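Local atomic coordinates of alpha-glucosidase ([Eubacterium] rectale, PDB entry 6PNR), a protein that probably hydrolyses alpha-glycosides of sulfoquinovose, the sulfonated sugar of plant sulfolipids, as a sulfoquinovosidase of glycoside hydrolase family 31. Residues L87-F92 and P206-I211; Q459-T464 and F498-T503; L506-A511 and A639-T644. One frame throughout, in Å; residues are numbered along the deposited sequence.

The three contacts work at different levels: strands within one sheet, loops within the TIM-barrel region, and that region with the C-terminal domain. Contact 1 pairs two strands of an N-terminal beta sheet; its centre lies about 43 Å from that of contact 2 and about 46 Å from that of contact 3, across the centre of the chain. Contacts 2 and 3 are neighbours, their centres about 16 Å apart. Thr-503 of contact 2 caps helix 504-514 through Leu-506 N, and Val-461 C meets Leu-506 CD2 at 3.3 Å. Contact 2 is also near the active site: the side chain of Arg-502 lies about 9 Å from the bound aza-sugar inhibitor, whose pocket includes Asp-458.

Contact 1 of 3, residues L87-F92 and P206-I211; sequences LCTIDF and PKQIRI
Gln-208 and Asp-91 face each other as a non-hydrogen-bonded pair of an antiparallel sheet, and their side chains run side by side on the face that also carries Thr-89 and Arg-210. From CB, 3.6 Å from Asp-91 OD1, the glutamine leaves with CG anti to the backbone N (chi1 179°) and stays extended beyond it, which sets it alongside the aspartate. CG passes Asp-91 OD1 and Ile-90 O, both at 3.4 Å, and CD rests against Thr-89 CB. At the tip the amide divides its work: OE1 lies loosely near Thr-89 CG2 at 4.1 Å, while NE2 gives a nearly straight bond of 2.7 Å to Asp-91 OD1. That bond uses the syn side of the carboxylate and stays in the amide plane, although the two planes are turned 52° apart.

Farther along, Leu-87 CD1 sits 3.5 Å above the centre of the Arg-210 guanidinium, an apolar lid over one face of a charge whose NE is held by Tyr-179 OH and whose NH2 pairs with Glu-212. On the other sheet face, Phe-92 turns its ring edge to Ile-209, CE2 lying 3.7 Å from CG1. Backbone bonds in both directions join Cys-88 with Ile-211 and Ile-90 with Ile-209, and Phe-92 N reaches Lys-207 O; Cys-88 is further tied to Cys-83 by a disulfide. In the eight-stranded antiparallel sheet these two strands are central neighbours, flanked by strands 77-83 and 178-182, while Phe-102 and Phe-104 of strand 101-107 cover the face of Ile-90, Phe-92 and Ile-209.

Contact 2 of 3, residues Q459-T464 and F498-T503; sequences QSVDFT and FDNTRT. With SO4 (sulfate ion), chain E.
Val-461, the centre of an inverse gamma turn in the loop before helix 469-481, packs its isopropyl group onto the Asn-500 to Arg-502 backbone of the loop leading into helix 504-514. CG2 makes the closest approach, 3.5 Å from Arg-502 N and equally close to Asn-500 O. CB and CG1 lie instead against the root of the arginine, with Val-461 CB 3.7 Å from Arg-502 CB, the two side chains crossing at about a right angle.

Both loops belong to the TIM-barrel region typical of family GH31, and Asp-458, just before Gln-459, lines the inhibitor pocket. The arginine chain bends at its third torsion (chi3 -63°), and its guanidinium is gripped by the carbonyls of Gly-492, Gly-493 and Phe-532. A sulfate ion, probably from the crystallisation liquor, accepts from Phe-498 N and Arg-527 NH1.

The polar half of the contact is built on an Asx turn. Asp-462 OD1 accepts from Thr-464 N at 3.0 Å and from Thr-464 OG1 at 2.7 Å, both arriving from one face of the carboxylate, which fixes its rotation. OD2 is thereby presented to Asn-500 ND2 at 2.9 Å; the bond is bent (132°), meets the anti side, and lies well out of both the carboxylate and the amide plane. A water accepts from Asn-500 ND2 and donates to Ser-460 OG, itself hydrogen-bonded to Asp-467, and a second donates to Asp-462 OD2 at 2.8 Å.

Contact 3 of 3, residues L506-A511 and A639-T644; sequences LFLRWA and AELGYT
Arg-509 and Leu-641 meet at a buried domain interface, where helix 504-514 of the TIM-barrel region receives a loop of the C-terminal domain between strands 633-638 and 646-649. It is a case of one long charged side chain gripping the backbone just ahead of a turn while aliphatic groups fill in beside it. The arginine chain bends at its second torsion (chi2 -61°) and then runs out extended, bringing the guanidinium end-on to Ala-639 O. NH2 donates at 2.9 Å almost in line with that carbonyl, while NH1 reaches the same oxygen at 3.3 Å from above the carbonyl plane. The oxygen thus lies at the edge of the guanidinium, near its plane, gripped by two nitrogens. NH1 also makes a weak bond of 3.4 Å to Glu-640 O.

Leu-641 covers one guanidinium face: its CD1 stands 3.4 Å from Arg-509 NE, offset toward the rim, and also touches CD at 3.6 Å. The other methyl, CD2, meets Leu-508 CD1 at 4.1 Å, the two leucines crossing at about a right angle. A type II turn from Glu-640 to Tyr-643 shapes the loop, closed by Tyr-643 N on Glu-640 O, with Gly-642 taking the positive phi of its third position.

Glu-512 ties the helix to the turn, with OE2 in a salt bridge to Arg-509 NH1 and OE1 accepting from Gly-642 N. A leucine in place of Arg-509 would probably leave Ala-639 O without its two donors and Glu-512 without its charge partner. Around this junction, helix 538-568 packs Thr-540 and Arg-543 on Leu-508, and helix 469-481 brings Leu-469 against Arg-509.

Contact 1 of 3, residues L87-F92 and P206-I211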
loop_
_atom_site.group_PDB
_atom_site.type_symbol
_atom_site.label_atom_id
_atom_site.label_comp_id
_atom_site.label_asym_id
_atom_site.label_seq_id
_atom_site.Cartn_x
_atom_site.Cartn_y
_atom_site.Cartn_z
ATOM N N LEU A 87 18.682 13.967 33.556
ATOM C CA LEU A 87 18.780 14.440 32.180
ATOM C C LEU A 87 20.042 13.914 31.518
ATOM O O LEU A 87 21.128 14.016 32.089
ATOM C CB LEU A 87 18.776 15.970 32.116
ATOM C CG LEU A 87 19.007 16.583 30.729
ATOM C CD1 LEU A 87 17.888 16.183 29.758
ATOM C CD2 LEU A 87 19.120 18.097 30.832
ATOM N N CYS A 88 19.901 13.378 30.307
ATOM C CA CYS A 88 21.040 13.015 29.474
ATOM C C CYS A 88 20.851 13.610 28.090
ATOM O O CYS A 88 19.772 13.487 27.498
ATOM C CB CYS A 88 21.212 11.499 29.359
ATOM S SG CYS A 88 21.761 10.666 30.872
ATOM N N THR A 89 21.890 14.256 27.580
ATOM C CA THR A 89 21.894 14.751 26.214
ATOM C C THR A 89 23.008 14.056 25.443
ATOM O O THR A 89 24.094 13.812 25.979
ATOM C CB THR A 89 22.069 16.274 26.155
ATOM O OG1 THR A 89 23.320 16.647 26.743
ATOM C CG2 THR A 89 20.924 16.973 26.900
ATOM N N ILE A 90 22.719 13.709 24.196
ATOM C CA ILE A 90 23.700 13.154 23.279
ATOM C C ILE A 90 23.776 14.099 22.093
ATOM O O ILE A 90 22.819 14.204 21.321
ATOM C CB ILE A 90 23.331 11.738 22.825
ATOM C CG1 ILE A 90 22.926 10.890 24.029
ATOM C CG2 ILE A 90 24.486 11.111 22.058
ATOM C CD1 ILE A 90 22.508 9.490 23.665
ATOM N N ASP A 91 24.901 14.796 21.948
ATOM C CA ASP A 91 25.129 15.687 20.823
ATOM C C ASP A 91 25.925 14.934 19.766
ATOM O O ASP A 91 26.918 14.275 20.091
ATOM C CB ASP A 91 25.874 16.947 21.274
ATOM C CG ASP A 91 25.112 17.730 22.340
ATOM O OD1 ASP A 91 23.997 18.215 22.050
ATOM O OD2 ASP A 91 25.622 17.851 23.478
ATOM N N PHE A 92 25.474 15.009 18.512
ATOM C CA PHE A 92 26.062 14.261 17.407
ATOM C C PHE A 92 26.783 15.205 16.463
ATOM O O PHE A 92 26.200 16.187 15.992
ATOM C CB PHE A 92 25.000 13.484 16.620
ATOM C CG PHE A 92 24.337 12.399 17.408
ATOM C CD1 PHE A 92 24.984 11.196 17.632
ATOM C CD2 PHE A 92 23.070 12.582 17.930
ATOM C CE1 PHE A 92 24.378 10.202 18.362
ATOM C CE2 PHE A 92 22.460 11.591 18.661
ATOM C CZ PHE A 92 23.112 10.397 18.877
ATOM N N PRO A 206 20.955 13.923 13.389
ATOM C CA PRO A 206 20.306 14.905 14.261
ATOM C C PRO A 206 21.311 15.611 15.153
ATOM O O PRO A 206 22.307 15.026 15.580
ATOM C CB PRO A 206 19.343 14.050 15.094
ATOM C CG PRO A 206 20.048 12.738 15.197
ATOM C CD PRO A 206 20.762 12.546 13.871
ATOM N N LYS A 207 21.023 16.882 15.451
ATOM C CA LYS A 207 21.897 17.653 16.333
ATOM C C LYS A 207 22.053 16.983 17.684
ATOM O O LYS A 207 23.157 16.938 18.240
ATOM C CB LYS A 207 21.353 19.073 16.522
ATOM C CG LYS A 207 21.672 20.025 15.387
ATOM C CD LYS A 207 21.114 21.427 15.661
ATOM C CE LYS A 207 19.599 21.506 15.425
ATOM N NZ LYS A 207 19.221 21.322 13.985
ATOM N N GLN A 208 20.969 16.446 18.228
ATOM C CA GLN A 208 20.984 16.027 19.619
ATOM C C GLN A 208 19.814 15.101 19.883
ATOM O O GLN A 208 18.739 15.243 19.290
ATOM C CB GLN A 208 20.910 17.239 20.561
ATOM C CG GLN A 208 20.884 16.898 22.032
ATOM C CD GLN A 208 20.581 18.113 22.905
ATOM O OE1 GLN A 208 19.433 18.343 23.303
ATOM N NE2 GLN A 208 21.611 18.896 23.199
ATOM N N ILE A 209 20.038 14.148 20.777
ATOM C CA ILE A 209 18.973 13.351 21.362
ATOM C C ILE A 209 18.961 13.642 22.854
ATOM O O ILE A 209 20.022 13.693 23.492
ATOM C CB ILE A 209 19.145 11.849 21.065
ATOM C CG1 ILE A 209 18.860 11.588 19.572
ATOM C CG2 ILE A 209 18.232 11.003 21.977
ATOM C CD1 ILE A 209 19.058 10.148 19.110
ATOM N N ARG A 210 17.767 13.870 23.391
ATOM C CA ARG A 210 17.553 14.266 24.773
ATOM C C ARG A 210 16.729 13.192 25.465
ATOM O O ARG A 210 15.729 12.718 24.913
ATOM C CB ARG A 210 16.844 15.621 24.821
ATOM C CG ARG A 210 16.563 16.142 26.193
ATOM C CD ARG A 210 15.818 17.459 26.101
ATOM N NE ARG A 210 15.467 17.926 27.426
ATOM C CZ ARG A 210 16.194 18.797 28.116
ATOM N NH1 ARG A 210 17.299 19.308 27.577
ATOM N NH2 ARG A 210 15.808 19.163 29.334
ATOM N N ILE A 211 17.167 12.779 26.648
ATOM C CA ILE A 211 16.487 11.748 27.424
ATOM C C ILE A 211 16.343 12.252 28.851
ATOM O O ILE A 211 17.325 12.683 29.462
ATOM C CB ILE A 211 17.250 10.412 27.411
ATOM C CG1 ILE A 211 17.588 9.979 25.985
ATOM C CG2 ILE A 211 16.437 9.351 28.130
ATOM C CD1 ILE A 211 18.329 8.640 25.910
#

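Contact 2 of 3, residues Q459-T464 and F498-T503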
loop_
_atom_site.group_PDB
_atom_site.type_symbol
_atom_site.label_atom_id
_atom_site.label_comp_id
_atom_site.label_asym_id
_atom_site.label_seq_id
_atom_site.Cartn_x
_atom_site.Cartn_y
_atom_site.Cartn_z
ATOM N N GLN A 459 -12.288 15.625 11.549
ATOM C CA GLN A 459 -12.809 14.263 11.578
ATOM C C GLN A 459 -13.878 14.112 10.500
ATOM O O GLN A 459 -14.506 15.087 10.092
ATOM C CB GLN A 459 -13.425 13.926 12.940
ATOM C CG GLN A 459 -12.419 13.491 13.975
ATOM C CD GLN A 459 -11.619 14.670 14.471
ATOM O OE1 GLN A 459 -12.183 15.617 15.015
ATOM N NE2 GLN A 459 -10.303 14.635 14.259
ATOM N N SER A 460 -14.088 12.874 10.050
ATOM C CA SER A 460 -15.302 12.592 9.300
ATOM C C SER A 460 -16.508 12.735 10.217
ATOM O O SER A 460 -16.410 12.611 11.444
ATOM C CB SER A 460 -15.274 11.187 8.695
ATOM O OG SER A 460 -14.276 11.073 7.686
ATOM N N VAL A 461 -17.657 13.011 9.610
ATOM C CA VAL A 461 -18.890 13.167 10.368
ATOM C C VAL A 461 -19.498 11.793 10.661
ATOM O O VAL A 461 -20.635 11.512 10.271
ATOM C CB VAL A 461 -19.876 14.086 9.619
ATOM C CG1 VAL A 461 -19.370 15.519 9.640
ATOM C CG2 VAL A 461 -20.084 13.620 8.144
ATOM N N ASP A 462 -18.784 10.944 11.406
ATOM C CA ASP A 462 -19.310 9.616 11.692
ATOM C C ASP A 462 -18.736 9.082 13.002
ATOM O O ASP A 462 -17.990 9.768 13.715
ATOM C CB ASP A 462 -19.041 8.649 10.520
ATOM C CG ASP A 462 -17.566 8.503 10.191
ATOM O OD1 ASP A 462 -16.742 8.451 11.137
ATOM O OD2 ASP A 462 -17.231 8.397 8.975
ATOM N N PHE A 463 -19.131 7.846 13.323
ATOM C CA PHE A 463 -18.733 7.130 14.532
ATOM C C PHE A 463 -17.622 6.127 14.255
ATOM O O PHE A 463 -17.492 5.139 14.990
ATOM C CB PHE A 463 -19.919 6.361 15.137
ATOM C CG PHE A 463 -20.972 7.210 15.827
ATOM C CD1 PHE A 463 -20.739 7.764 17.070
ATOM C CD2 PHE A 463 -22.228 7.370 15.259
ATOM C CE1 PHE A 463 -21.716 8.517 17.705
ATOM C CE2 PHE A 463 -23.214 8.107 15.896
ATOM C CZ PHE A 463 -22.964 8.677 17.113
ATOM N N THR A 464 -16.860 6.309 13.182
ATOM C CA THR A 464 -15.850 5.313 12.877
ATOM C C THR A 464 -14.682 5.445 13.847
ATOM O O THR A 464 -14.488 6.481 14.501
ATOM C CB THR A 464 -15.342 5.439 11.438
ATOM O OG1 THR A 464 -14.696 6.712 11.259
ATOM C CG2 THR A 464 -16.483 5.277 10.442
ATOM N N PHE A 498 -18.687 11.402 -0.071
ATOM C CA PHE A 498 -18.935 10.011 -0.483
ATOM C C PHE A 498 -20.085 9.364 0.298
ATOM O O PHE A 498 -19.955 8.263 0.842
ATOM C CB PHE A 498 -17.647 9.190 -0.349
ATOM C CG PHE A 498 -16.463 9.794 -1.073
ATOM C CD1 PHE A 498 -16.554 10.136 -2.414
ATOM C CD2 PHE A 498 -15.275 10.034 -0.408
ATOM C CE1 PHE A 498 -15.482 10.691 -3.088
ATOM C CE2 PHE A 498 -14.193 10.603 -1.073
ATOM C CZ PHE A 498 -14.295 10.932 -2.413
ATOM N N ASP A 499 -21.208 10.078 0.388
ATOM C CA ASP A 499 -22.436 9.624 1.047
ATOM C C ASP A 499 -22.332 9.577 2.566
ATOM O O ASP A 499 -23.151 8.926 3.231
ATOM C CB ASP A 499 -22.881 8.252 0.529
ATOM C CG ASP A 499 -23.070 8.242 -0.977
ATOM O OD1 ASP A 499 -23.693 9.200 -1.491
ATOM O OD2 ASP A 499 -22.569 7.299 -1.634
ATOM N N ASN A 500 -21.367 10.260 3.149
ATOM C CA ASN A 500 -21.230 10.302 4.602
ATOM C C ASN A 500 -21.663 11.683 5.085
ATOM O O ASN A 500 -20.951 12.665 4.869
ATOM C CB ASN A 500 -19.787 9.996 4.987
ATOM C CG ASN A 500 -19.612 9.755 6.468
ATOM O OD1 ASN A 500 -20.519 9.269 7.140
ATOM N ND2 ASN A 500 -18.425 10.078 6.984
ATOM N N THR A 501 -22.828 11.764 5.729
ATOM C CA THR A 501 -23.356 13.036 6.206
ATOM C C THR A 501 -23.667 12.942 7.689
ATOM O O THR A 501 -23.996 11.866 8.202
ATOM C CB THR A 501 -24.635 13.484 5.441
ATOM O OG1 THR A 501 -25.635 12.457 5.512
ATOM C CG2 THR A 501 -24.323 13.797 3.962
ATOM N N ARG A 502 -23.539 14.085 8.366
ATOM C CA ARG A 502 -23.702 14.149 9.813
ATOM C C ARG A 502 -25.149 13.909 10.205
ATOM O O ARG A 502 -26.068 14.449 9.583
ATOM C CB ARG A 502 -23.255 15.523 10.325
ATOM C CG ARG A 502 -23.375 15.708 11.834
ATOM C CD ARG A 502 -23.190 17.194 12.195
ATOM N NE ARG A 502 -21.850 17.676 11.850
ATOM C CZ ARG A 502 -21.589 18.922 11.458
ATOM N NH1 ARG A 502 -22.577 19.800 11.332
ATOM N NH2 ARG A 502 -20.349 19.299 11.181
ATOM N N THR A 503 -25.350 13.119 11.262
ATOM C CA THR A 503 -26.674 12.874 11.830
ATOM C C THR A 503 -26.842 13.599 13.160
ATOM O O THR A 503 -25.867 14.007 13.802
ATOM C CB THR A 503 -26.925 11.383 12.065
ATOM O OG1 THR A 503 -26.052 10.931 13.101
ATOM C CG2 THR A 503 -26.706 10.553 10.774
HETATM S S SO4 E . -19.798 12.930 -3.299
HETATM O O1 SO4 E . -18.775 13.278 -2.314
HETATM O O2 SO4 E . -19.130 12.621 -4.562
HETATM O O3 SO4 E . -20.545 11.771 -2.807
HETATM O O4 SO4 E . -20.736 14.033 -3.482
HETATM O O HOH W 1 -16.355 11.634 5.535
HETATM O O HOH W 2 -23.145 10.886 11.135
HETATM O O HOH W 3 -18.799 6.506 7.632
#

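Contact 3 of 3, residues L506-A511 and A639-T644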
loop_
_atom_site.group_PDB
_atom_site.type_symbol
_atom_site.label_atom_id
_atom_site.label_comp_id
_atom_site.label_asym_id
_atom_site.label_seq_id
_atom_site.Cartn_x
_atom_site.Cartn_y
_atom_site.Cartn_z
ATOM N N LEU A 506 -25.128 11.751 16.058
ATOM C CA LEU A 506 -23.689 12.016 16.088
ATOM C C LEU A 506 -23.384 13.372 16.709
ATOM O O LEU A 506 -22.477 13.495 17.539
ATOM C CB LEU A 506 -23.107 11.952 14.679
ATOM C CG LEU A 506 -21.621 12.332 14.758
ATOM C CD1 LEU A 506 -20.817 11.207 15.432
ATOM C CD2 LEU A 506 -21.082 12.698 13.428
ATOM N N PHE A 507 -24.113 14.411 16.302
ATOM C CA PHE A 507 -23.867 15.720 16.887
ATOM C C PHE A 507 -24.051 15.675 18.395
ATOM O O PHE A 507 -23.233 16.230 19.143
ATOM C CB PHE A 507 -24.783 16.785 16.270
ATOM C CG PHE A 507 -24.638 18.138 16.919
ATOM C CD1 PHE A 507 -25.337 18.446 18.086
ATOM C CD2 PHE A 507 -23.773 19.083 16.396
ATOM C CE1 PHE A 507 -25.176 19.677 18.717
ATOM C CE2 PHE A 507 -23.608 20.318 17.018
ATOM C CZ PHE A 507 -24.315 20.612 18.180
ATOM N N LEU A 508 -25.120 15.018 18.861
ATOM C CA LEU A 508 -25.416 15.016 20.289
ATOM C C LEU A 508 -24.405 14.186 21.079
ATOM O O LEU A 508 -23.985 14.597 22.167
ATOM C CB LEU A 508 -26.840 14.513 20.528
ATOM C CG LEU A 508 -27.914 15.510 20.081
ATOM C CD1 LEU A 508 -29.281 14.851 20.111
ATOM C CD2 LEU A 508 -27.880 16.756 20.958
ATOM N N ARG A 509 -24.014 13.015 20.563
ATOM C CA ARG A 509 -22.963 12.234 21.217
ATOM C C ARG A 509 -21.651 13.009 21.271
ATOM O O ARG A 509 -20.905 12.901 22.249
ATOM C CB ARG A 509 -22.737 10.897 20.500
ATOM C CG ARG A 509 -23.796 9.832 20.773
ATOM C CD ARG A 509 -23.860 9.468 22.269
ATOM N NE ARG A 509 -24.762 8.333 22.457
ATOM C CZ ARG A 509 -25.274 7.939 23.619
ATOM N NH1 ARG A 509 -24.987 8.587 24.742
ATOM N NH2 ARG A 509 -26.086 6.885 23.648
ATOM N N TRP A 510 -21.331 13.764 20.211
ATOM C CA TRP A 510 -20.107 14.566 20.233
ATOM C C TRP A 510 -20.203 15.695 21.253
ATOM O O TRP A 510 -19.232 15.985 21.961
ATOM C CB TRP A 510 -19.822 15.132 18.838
ATOM C CG TRP A 510 -18.341 15.191 18.439
ATOM C CD1 TRP A 510 -17.332 15.855 19.080
ATOM C CD2 TRP A 510 -17.754 14.602 17.265
ATOM N NE1 TRP A 510 -16.142 15.691 18.388
ATOM C CE2 TRP A 510 -16.382 14.933 17.268
ATOM C CE3 TRP A 510 -18.256 13.803 16.225
ATOM C CZ2 TRP A 510 -15.503 14.490 16.277
ATOM C CZ3 TRP A 510 -17.384 13.365 15.236
ATOM C CH2 TRP A 510 -16.020 13.714 15.270
ATOM N N ALA A 511 -21.360 16.352 21.341
ATOM C CA ALA A 511 -21.495 17.462 22.278
ATOM C C ALA A 511 -21.399 16.994 23.734
ATOM O O ALA A 511 -20.859 17.712 24.588
ATOM C CB ALA A 511 -22.808 18.195 22.017
ATOM N N ALA A 639 -26.618 4.708 29.548
ATOM C CA ALA A 639 -25.925 5.769 28.825
ATOM C C ALA A 639 -26.801 6.244 27.666
ATOM O O ALA A 639 -26.408 6.231 26.500
ATOM C CB ALA A 639 -24.559 5.281 28.346
ATOM N N GLU A 640 -28.025 6.658 27.985
ATOM C CA GLU A 640 -28.891 7.232 26.975
ATOM C C GLU A 640 -28.305 8.557 26.483
ATOM O O GLU A 640 -27.403 9.142 27.096
ATOM C CB GLU A 640 -30.309 7.437 27.521
ATOM C CG GLU A 640 -30.953 6.191 28.150
ATOM C CD GLU A 640 -31.413 5.138 27.133
ATOM O OE1 GLU A 640 -31.440 5.403 25.905
ATOM O OE2 GLU A 640 -31.761 4.021 27.579
ATOM N N LEU A 641 -28.831 9.018 25.347
ATOM C CA LEU A 641 -28.406 10.272 24.745
ATOM C C LEU A 641 -28.501 11.398 25.760
ATOM O O LEU A 641 -29.563 11.630 26.344
ATOM C CB LEU A 641 -29.280 10.558 23.525
ATOM C CG LEU A 641 -28.650 11.197 22.292
ATOM C CD1 LEU A 641 -27.239 10.702 22.065
ATOM C CD2 LEU A 641 -29.512 10.889 21.086
ATOM N N GLY A 642 -27.374 12.069 26.002
ATOM C CA GLY A 642 -27.303 13.131 26.989
ATOM C C GLY A 642 -26.710 12.721 28.322
ATOM O O GLY A 642 -26.511 13.582 29.186
ATOM N N TYR A 643 -26.403 11.446 28.513
ATOM C CA TYR A 643 -25.934 10.943 29.801
ATOM C C TYR A 643 -24.570 10.292 29.610
ATOM O O TYR A 643 -24.428 9.067 29.688
ATOM C CB TYR A 643 -26.978 9.992 30.398
ATOM C CG TYR A 643 -28.263 10.735 30.687
ATOM C CD1 TYR A 643 -28.464 11.373 31.909
ATOM C CD2 TYR A 643 -29.255 10.850 29.720
ATOM C CE1 TYR A 643 -29.630 12.080 32.165
ATOM C CE2 TYR A 643 -30.421 11.554 29.973
ATOM C CZ TYR A 643 -30.602 12.165 31.195
ATOM O OH TYR A 643 -31.765 12.864 31.444
ATOM N N THR A 644 -23.566 11.131 29.365
ATOM C CA THR A 644 -22.201 10.665 29.161
ATOM C C THR A 644 -21.793 9.706 30.279
ATOM O O THR A 644 -22.075 9.974 31.451
ATOM C CB THR A 644 -21.237 11.859 29.155
ATOM O OG1 THR A 644 -21.819 12.937 28.418
ATOM C CG2 THR A 644 -19.895 11.479 28.542
#